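Local atomic coordinates of xyloglucan-specific endo-beta-1,4-glucanase BoGH5A (Bacteroides ovatus, PDB entry 3ZMR), a protein that hydrolyses internal beta-1,4-glucosidic linkages of the xyloglucan backbone with retention of configuration, releasing xyloglucan oligosaccharides. Residues R25-D31 against G54-I60; S43-S47 against N59-E63. One frame throughout, in Å; residues are numbered along the deposited sequence.

Interaction 1. Residues R25-D31 against G54-I60; sequences RQTIQID and GKQYVNI
Thr27 and Asn59 meet through a short side-chain hydrogen bond, Thr27 OG1 donating to Asn59 OD1 at 2.7 Å from above the carbonyl plane of the amide. With chi1 at -59° the Thr27 hydroxyl stands beside the backbone N and CG2 points opposite that N, which carries the methyl toward Tyr57, CG2 lying 3.7 Å from CD1 of the ring. Gln29 sets the NE2 end of its amide over one face of the Tyr57 ring, the two planes only 7° apart and the rest of the amide displaced past the rim, with Gln29 NE2 3.7 Å from Tyr57 CZ. A water helps to hold that amide, accepting from Gln29 NE2 at 2.8 Å and donating to Lys55 O. Lys55 stretches past both Gln29 and Asp31; its NZ stays 4.2 Å from Asp31 OD2, too far for a salt bridge. On the other face Ile28 CD1 touches Ile60 CG1 at 4.0 Å and Ile30 CG1 packs on Val58 CG2 at 3.8 Å, an apolar layer continued by Trp36 and Leu17. Six backbone hydrogen bonds position these pairs. With axes 147° apart, the strands form a regular antiparallel ladder, as expected of a beta-sandwich sheet in the BACON domain.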
ATOM      1  N   ARG A  25     -19.747 -15.663   6.173  1.00 16.00           N
ATOM      2  CA  ARG A  25     -20.675 -16.756   5.942  1.00 13.61           C
ATOM      3  C   ARG A  25     -21.268 -17.255   7.256  1.00 13.25           C
ATOM      4  O   ARG A  25     -20.641 -17.155   8.313  1.00 15.36           O
ATOM      5  CB  ARG A  25     -19.997 -17.921   5.198  1.00 14.27           C
ATOM      6  CG  ARG A  25     -19.168 -18.864   6.067  1.00 24.14           C
ATOM      7  CD  ARG A  25     -17.670 -18.696   5.975  1.00 41.70           C
ATOM      8  NE  ARG A  25     -17.034 -19.762   6.760  1.00 65.08           N
ATOM      9  CZ  ARG A  25     -16.418 -19.643   7.942  1.00181.44           C
ATOM     10  NH1 ARG A  25     -16.277 -18.461   8.537  1.00131.78           N
ATOM     11  NH2 ARG A  25     -15.922 -20.739   8.544  1.00 28.97           N
ATOM     12  N   GLN A  26     -22.466 -17.826   7.163  1.00 13.09           N
ATOM     13  CA  GLN A  26     -23.150 -18.471   8.265  1.00 14.72           C
ATOM     14  C   GLN A  26     -23.750 -19.772   7.752  1.00 13.29           C
ATOM     15  O   GLN A  26     -24.449 -19.799   6.730  1.00 14.65           O
ATOM     16  CB  GLN A  26     -24.256 -17.604   8.874  1.00 13.21           C
ATOM     17  CG  GLN A  26     -23.705 -16.342   9.542  1.00 14.85           C
ATOM     18  CD  GLN A  26     -24.785 -15.396  10.006  1.00 15.71           C
ATOM     19  OE1 GLN A  26     -25.913 -15.799  10.273  1.00 18.24           O
ATOM     20  NE2 GLN A  26     -24.440 -14.129  10.108  1.00 15.76           N
ATOM     21  N   THR A  27     -23.488 -20.841   8.504  1.00 12.17           N
ATOM     22  CA  THR A  27     -24.080 -22.145   8.209  1.00 11.67           C
ATOM     23  C   THR A  27     -25.458 -22.231   8.888  1.00 13.11           C
ATOM     24  O   THR A  27     -25.611 -21.992  10.114  1.00 14.51           O
ATOM     25  CB  THR A  27     -23.190 -23.294   8.695  1.00 12.03           C
ATOM     26  OG1 THR A  27     -21.922 -23.213   8.064  1.00 13.57           O
ATOM     27  CG2 THR A  27     -23.802 -24.651   8.390  1.00 13.86           C
ATOM     28  N   ILE A  28     -26.466 -22.553   8.087  1.00 12.96           N
ATOM     29  CA  ILE A  28     -27.806 -22.825   8.578  1.00 13.76           C
ATOM     30  C   ILE A  28     -28.160 -24.286   8.275  1.00 13.05           C
ATOM     31  O   ILE A  28     -27.421 -24.985   7.581  1.00 13.69           O
ATOM     32  CB  ILE A  28     -28.853 -21.836   8.002  1.00 14.34           C
ATOM     33  CG1 ILE A  28     -29.131 -22.088   6.505  1.00 14.78           C
ATOM     34  CG2 ILE A  28     -28.394 -20.409   8.301  1.00 14.39           C
ATOM     35  CD1 ILE A  28     -30.274 -21.245   5.961  1.00 18.35           C
ATOM     36  N   GLN A  29     -29.295 -24.733   8.802  1.00 13.13           N
ATOM     37  CA  GLN A  29     -29.778 -26.083   8.537  1.00 13.94           C
ATOM     38  C   GLN A  29     -31.176 -26.043   7.942  1.00 13.83           C
ATOM     39  O   GLN A  29     -32.070 -25.390   8.461  1.00 17.39           O
ATOM     40  CB  GLN A  29     -29.723 -26.957   9.799  1.00 15.94           C
ATOM     41  CG  GLN A  29     -29.933 -28.447   9.546  1.00 16.93           C
ATOM     42  CD  GLN A  29     -29.764 -29.287  10.797  1.00 22.05           C
ATOM     43  OE1 GLN A  29     -30.394 -29.026  11.826  1.00 23.46           O
ATOM     44  NE2 GLN A  29     -28.933 -30.308  10.719  1.00 20.64           N
ATOM     45  N   ILE A  30     -31.337 -26.778   6.855  1.00 14.62           N
ATOM     46  CA  ILE A  30     -32.618 -26.995   6.185  1.00 14.72           C
ATOM     47  C   ILE A  30     -33.073 -28.437   6.489  1.00 16.04           C
ATOM     48  O   ILE A  30     -32.349 -29.379   6.232  1.00 19.03           O
ATOM     49  CB  ILE A  30     -32.488 -26.834   4.652  1.00 18.14           C
ATOM     50  CG1 ILE A  30     -31.857 -25.483   4.279  1.00 21.45           C
ATOM     51  CG2 ILE A  30     -33.840 -27.053   3.969  1.00 20.00           C
ATOM     52  CD1 ILE A  30     -32.480 -24.265   4.943  1.00 24.06           C
ATOM     53  N   ASP A  31     -34.261 -28.600   7.064  1.00 20.20           N
ATOM     54  CA  ASP A  31     -34.818 -29.927   7.353  1.00 19.60           C
ATOM     55  C   ASP A  31     -35.952 -30.188   6.370  1.00 21.52           C
ATOM     56  O   ASP A  31     -37.122 -29.943   6.658  1.00 22.72           O
ATOM     57  CB  ASP A  31     -35.306 -29.975   8.803  1.00 24.48           C
ATOM     58  CG  ASP A  31     -35.624 -31.384   9.289  1.00 46.44           C
ATOM     59  OD1 ASP A  31     -35.540 -32.347   8.510  1.00 29.52           O
ATOM     60  OD2 ASP A  31     -35.969 -31.529  10.480  1.00 40.53           O
ATOM     61  N   GLY A  54     -33.204 -33.762   1.965  1.00 17.82           N
ATOM     62  CA  GLY A  54     -33.145 -34.110   3.372  1.00 19.54           C
ATOM     63  C   GLY A  54     -32.692 -32.963   4.242  1.00 18.33           C
ATOM     64  O   GLY A  54     -33.016 -31.803   3.991  1.00 17.39           O
ATOM     65  N   LYS A  55     -31.928 -33.340   5.260  1.00 15.91           N
ATOM     66  CA  LYS A  55     -31.532 -32.453   6.334  1.00 15.80           C
ATOM     67  C   LYS A  55     -30.066 -32.066   6.115  1.00 15.16           C
ATOM     68  O   LYS A  55     -29.148 -32.862   6.335  1.00 21.44           O
ATOM     69  CB  LYS A  55     -31.739 -33.134   7.678  1.00 15.48           C
ATOM     70  CG  LYS A  55     -31.601 -32.241   8.886  1.00 17.65           C
ATOM     71  CD  LYS A  55     -32.025 -33.015  10.136  1.00 25.63           C
ATOM     72  CE  LYS A  55     -31.997 -32.140  11.368  1.00 35.60           C
ATOM     73  NZ  LYS A  55     -32.585 -32.886  12.513  1.00 48.88           N
ATOM     74  N   GLN A  56     -29.878 -30.831   5.662  1.00 12.72           N
ATOM     75  CA  GLN A  56     -28.612 -30.342   5.092  1.00 10.63           C
ATOM     76  C   GLN A  56     -28.094 -29.087   5.743  1.00 10.61           C
ATOM     77  O   GLN A  56     -28.854 -28.145   5.984  1.00 13.61           O
ATOM     78  CB  GLN A  56     -28.850 -30.021   3.612  1.00 13.05           C
ATOM     79  CG  GLN A  56     -27.638 -29.577   2.809  1.00 13.54           C
ATOM     80  CD  GLN A  56     -26.615 -30.685   2.697  1.00 12.72           C
ATOM     81  OE1 GLN A  56     -26.955 -31.807   2.341  1.00 14.30           O
ATOM     82  NE2 GLN A  56     -25.369 -30.376   3.001  1.00 12.71           N
ATOM     83  N   TYR A  57     -26.777 -29.046   5.973  1.00 11.93           N
ATOM     84  CA  TYR A  57     -26.109 -27.789   6.313  1.00 10.32           C
ATOM     85  C   TYR A  57     -25.843 -26.971   5.060  1.00 11.88           C
ATOM     86  O   TYR A  57     -25.140 -27.430   4.126  1.00 11.90           O
ATOM     87  CB  TYR A  57     -24.820 -28.013   7.097  1.00 11.80           C
ATOM     88  CG  TYR A  57     -25.056 -28.423   8.530  1.00 10.98           C
ATOM     89  CD1 TYR A  57     -25.822 -27.629   9.405  1.00 15.45           C
ATOM     90  CD2 TYR A  57     -24.496 -29.590   9.027  1.00 13.68           C
ATOM     91  CE1 TYR A  57     -26.008 -28.007  10.712  1.00 14.27           C
ATOM     92  CE2 TYR A  57     -24.678 -29.955  10.344  1.00 19.65           C
ATOM     93  CZ  TYR A  57     -25.465 -29.160  11.175  1.00 16.50           C
ATOM     94  OH  TYR A  57     -25.663 -29.525  12.504  1.00 17.63           O
ATOM     95  N   VAL A  58     -26.416 -25.762   5.035  1.00 14.01           N
ATOM     96  CA  VAL A  58     -26.347 -24.867   3.895  1.00 13.65           C
ATOM     97  C   VAL A  58     -25.703 -23.561   4.356  1.00 12.62           C
ATOM     98  O   VAL A  58     -26.031 -23.040   5.425  1.00 12.65           O
ATOM     99  CB  VAL A  58     -27.759 -24.554   3.324  1.00 13.87           C
ATOM    100  CG1 VAL A  58     -27.724 -23.509   2.197  1.00 26.75           C
ATOM    101  CG2 VAL A  58     -28.393 -25.846   2.814  1.00 19.94           C
ATOM    102  N   ASN A  59     -24.772 -23.056   3.554  1.00 12.36           N
ATOM    103  CA  ASN A  59     -24.129 -21.785   3.849  1.00 11.68           C
ATOM    104  C   ASN A  59     -24.798 -20.618   3.168  1.00 11.94           C
ATOM    105  O   ASN A  59     -25.160 -20.685   1.994  1.00 14.32           O
ATOM    106  CB  ASN A  59     -22.652 -21.814   3.505  1.00 13.04           C
ATOM    107  CG  ASN A  59     -21.801 -22.355   4.622  1.00 12.54           C
ATOM    108  OD1 ASN A  59     -22.191 -23.245   5.378  1.00 13.18           O
ATOM    109  ND2 ASN A  59     -20.611 -21.820   4.717  1.00 14.28           N
ATOM    110  N   ILE A  60     -25.011 -19.570   3.944  1.00 13.38           N
ATOM    111  CA  ILE A  60     -25.435 -18.281   3.398  1.00 13.69           C
ATOM    112  C   ILE A  60     -24.230 -17.339   3.517  1.00 12.39           C
ATOM    113  O   ILE A  60     -23.701 -17.142   4.616  1.00 13.60           O
ATOM    114  CB  ILE A  60     -26.667 -17.707   4.141  1.00 13.13           C
ATOM    115  CG1 ILE A  60     -27.842 -18.709   4.093  1.00 15.21           C
ATOM    116  CG2 ILE A  60     -27.070 -16.364   3.539  1.00 14.96           C
ATOM    117  CD1 ILE A  60     -28.309 -19.124   2.700  1.00 17.13           C
TER
HETATM  118  O   HOH W   1     -27.598 -31.109   8.408  1.00 16.83           O

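Interaction 2. Residues S43-S47 against N59-E63; sequences SWCKS and NITVE
An edge strand of the three-stranded antiparallel sheet in the BACON domain makes this contact: strand 45-47 runs against strand 59-62, with axes 157° apart and 4.7 Å from each other at closest approach. Lys46 and Thr61 form the hydrogen-bonded pair, giving two nearly straight bonds, of which Lys46 N to Thr61 O measures 2.8 Å. Cys45–Val62 and Ser47–Ile60 are the flanking non-hydrogen-bonded pairs. Beyond the strand end, Glu63 N donates to Trp44 O at 2.9 Å in the carbonyl plane, extending the pairing by one bond.

Trp44 has CG between its backbone N and carbonyl carbon (chi1 55°), and the indole runs alongside Val62. The methyl CG1 of Val62 meets the ring at its edge, in plane, 3.9 Å from CZ3, while Cys45 CB lies above one face. Arg71 adds a cation-pi contact to the indole. On the same side of the sheet, Cys45 SG reaches Ile60 CG2 at 3.9 Å, and Ala73 and Val75 of strand 71-78 pack against the thiol-bearing side chain.

The Glu63 chain, extended beyond CG, lies against the backbone and CB of Trp44, with OE1 3.6 Å from Trp44 CB. Its carboxylate approaches Ser43 through two waters. One donates to both Ser43 O and Glu63 OE2, each at 2.8 Å; the other donates to Glu63 OE1 and is hydrogen-bonded to Ser43 OG at 2.9 Å. Each carboxylate oxygen thus has its own water, an arrangement that would limit rotation of the group. The chemistry implies a graded junction: direct backbone bonds and buried sulfur and methyl groups along the strands, giving way at the exposed end to a carboxylate joined to Ser43 through solvent.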
ATOM      1  N   SER A  43     -27.778 -10.527  -5.648  1.00 23.55           N
ATOM      2  CA  SER A  43     -26.548 -11.164  -6.125  1.00 28.97           C
ATOM      3  C   SER A  43     -25.448 -11.187  -5.074  1.00 24.61           C
ATOM      4  O   SER A  43     -24.571 -12.037  -5.136  1.00 25.78           O
ATOM      5  CB  SER A  43     -26.040 -10.482  -7.402  1.00 41.22           C
ATOM      6  OG  SER A  43     -25.719  -9.124  -7.172  1.00 45.61           O
ATOM      7  N   TRP A  44     -25.515 -10.279  -4.099  1.00 19.54           N
ATOM      8  CA  TRP A  44     -24.478 -10.213  -3.031  1.00 18.80           C
ATOM      9  C   TRP A  44     -24.717 -11.208  -1.880  1.00 19.18           C
ATOM     10  O   TRP A  44     -23.890 -11.360  -0.975  1.00 16.80           O
ATOM     11  CB  TRP A  44     -24.349  -8.792  -2.443  1.00 19.72           C
ATOM     12  CG  TRP A  44     -25.653  -8.188  -1.914  1.00 19.29           C
ATOM     13  CD1 TRP A  44     -26.495  -7.338  -2.602  1.00 20.22           C
ATOM     14  CD2 TRP A  44     -26.280  -8.401  -0.630  1.00 17.19           C
ATOM     15  NE1 TRP A  44     -27.568  -7.000  -1.829  1.00 23.74           N
ATOM     16  CE2 TRP A  44     -27.482  -7.641  -0.625  1.00 22.02           C
ATOM     17  CE3 TRP A  44     -25.941  -9.142   0.526  1.00 15.48           C
ATOM     18  CZ2 TRP A  44     -28.344  -7.603   0.469  1.00 21.30           C
ATOM     19  CZ3 TRP A  44     -26.812  -9.103   1.631  1.00 17.06           C
ATOM     20  CH2 TRP A  44     -27.994  -8.311   1.589  1.00 18.06           C
ATOM     21  N   CYS A  45     -25.859 -11.870  -1.921  1.00 20.01           N
ATOM     22  CA  CYS A  45     -26.241 -12.887  -0.969  1.00 18.67           C
ATOM     23  C   CYS A  45     -26.349 -14.223  -1.713  1.00 19.38           C
ATOM     24  O   CYS A  45     -27.154 -14.386  -2.632  1.00 21.09           O
ATOM     25  CB  CYS A  45     -27.572 -12.520  -0.313  1.00 18.27           C
ATOM     26  SG  CYS A  45     -28.147 -13.702   0.919  1.00 19.59           S
ATOM     27  N   LYS A  46     -25.492 -15.162  -1.336  1.00 18.67           N
ATOM     28  CA  LYS A  46     -25.423 -16.458  -2.011  1.00 18.19           C
ATOM     29  C   LYS A  46     -25.713 -17.615  -1.063  1.00 15.55           C
ATOM     30  O   LYS A  46     -25.323 -17.613   0.093  1.00 20.09           O
ATOM     31  CB  LYS A  46     -24.060 -16.650  -2.699  1.00 22.12           C
ATOM     32  CG  LYS A  46     -23.850 -15.788  -3.950  1.00 31.93           C
ATOM     33  CD  LYS A  46     -24.868 -16.086  -5.050  1.00 78.54           C
ATOM     34  CE  LYS A  46     -24.669 -15.194  -6.265  1.00 84.02           C
ATOM     35  NZ  LYS A  46     -25.870 -15.176  -7.146  1.00 92.35           N
ATOM     36  N   SER A  47     -26.398 -18.609  -1.601  1.00 15.57           N
ATOM     37  CA  SER A  47     -26.581 -19.919  -0.970  1.00 15.22           C
ATOM     38  C   SER A  47     -25.576 -20.903  -1.552  1.00 14.62           C
ATOM     39  O   SER A  47     -25.338 -20.931  -2.762  1.00 16.53           O
ATOM     40  CB  SER A  47     -27.993 -20.466  -1.204  1.00 14.79           C
ATOM     41  OG  SER A  47     -28.130 -21.777  -0.702  1.00 16.67           O
ATOM     42  N   ASN A  59     -24.772 -23.056   3.554  1.00 12.36           N
ATOM     43  CA  ASN A  59     -24.129 -21.785   3.849  1.00 11.68           C
ATOM     44  C   ASN A  59     -24.798 -20.618   3.168  1.00 11.94           C
ATOM     45  O   ASN A  59     -25.160 -20.685   1.994  1.00 14.32           O
ATOM     46  CB  ASN A  59     -22.652 -21.814   3.505  1.00 13.04           C
ATOM     47  CG  ASN A  59     -21.801 -22.355   4.622  1.00 12.54           C
ATOM     48  OD1 ASN A  59     -22.191 -23.245   5.378  1.00 13.18           O
ATOM     49  ND2 ASN A  59     -20.611 -21.820   4.717  1.00 14.28           N
ATOM     50  N   ILE A  60     -25.011 -19.570   3.944  1.00 13.38           N
ATOM     51  CA  ILE A  60     -25.435 -18.281   3.398  1.00 13.69           C
ATOM     52  C   ILE A  60     -24.230 -17.339   3.517  1.00 12.39           C
ATOM     53  O   ILE A  60     -23.701 -17.142   4.616  1.00 13.60           O
ATOM     54  CB  ILE A  60     -26.667 -17.707   4.141  1.00 13.13           C
ATOM     55  CG1 ILE A  60     -27.842 -18.709   4.093  1.00 15.21           C
ATOM     56  CG2 ILE A  60     -27.070 -16.364   3.539  1.00 14.96           C
ATOM     57  CD1 ILE A  60     -28.309 -19.124   2.700  1.00 17.13           C
ATOM     58  N   THR A  61     -23.794 -16.814   2.372  1.00 13.30           N
ATOM     59  CA  THR A  61     -22.578 -16.016   2.264  1.00 13.60           C
ATOM     60  C   THR A  61     -22.908 -14.645   1.681  1.00 15.47           C
ATOM     61  O   THR A  61     -23.639 -14.523   0.688  1.00 20.30           O
ATOM     62  CB  THR A  61     -21.519 -16.728   1.390  1.00 19.02           C
ATOM     63  OG1 THR A  61     -21.340 -18.068   1.871  1.00 18.69           O
ATOM     64  CG2 THR A  61     -20.161 -15.990   1.428  1.00 22.34           C
ATOM     65  N   VAL A  62     -22.373 -13.610   2.310  1.00 14.77           N
ATOM     66  CA  VAL A  62     -22.527 -12.260   1.813  1.00 15.15           C
ATOM     67  C   VAL A  62     -21.192 -11.713   1.346  1.00 15.89           C
ATOM     68  O   VAL A  62     -20.138 -11.959   1.961  1.00 16.32           O
ATOM     69  CB  VAL A  62     -23.163 -11.302   2.860  1.00 16.18           C
ATOM     70  CG1 VAL A  62     -24.565 -11.786   3.256  1.00 25.42           C
ATOM     71  CG2 VAL A  62     -22.263 -11.106   4.088  1.00 17.44           C
ATOM     72  N   GLU A  63     -21.269 -10.932   0.280  1.00 18.04           N
ATOM     73  CA  GLU A  63     -20.142 -10.120  -0.157  1.00 16.30           C
ATOM     74  C   GLU A  63     -19.946  -8.961   0.808  1.00 19.03           C
ATOM     75  O   GLU A  63     -20.863  -8.559   1.523  1.00 16.03           O
ATOM     76  CB  GLU A  63     -20.399  -9.575  -1.565  1.00 19.48           C
ATOM     77  CG  GLU A  63     -20.388 -10.631  -2.651  1.00 21.56           C
ATOM     78  CD  GLU A  63     -20.750 -10.099  -4.028  1.00 33.61           C
ATOM     79  OE1 GLU A  63     -21.200  -8.929  -4.147  1.00 35.57           O
ATOM     80  OE2 GLU A  63     -20.602 -10.871  -5.005  1.00 36.12           O
TER
HETATM   81  O   HOH W   2     -22.185 -13.064  -4.180  1.00 35.21           O
HETATM   82  O   HOH W   3     -22.998  -8.750  -6.369  1.00 53.81           O

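Strand 55-62 is the middle member of a three-stranded sheet, and interactions 1 and 2 are its two flanks: 24-31 pairs along one edge and 45-47 along the other. Their centres are 13 Å apart, and both include Asn59 and Ile60. Interaction 1 is the longer seam, burying 761 Å² against 382 Å², with six strand-to-strand backbone bonds against three. In each, the buried part is the apolar face, to which Ile60 contributes in both, and the polar groups lie toward the surface. Interaction 1 joins its polar side chains directly and through one water, whereas interaction 2 uses two waters at its loop end. Both lie away from the substrate-binding sites.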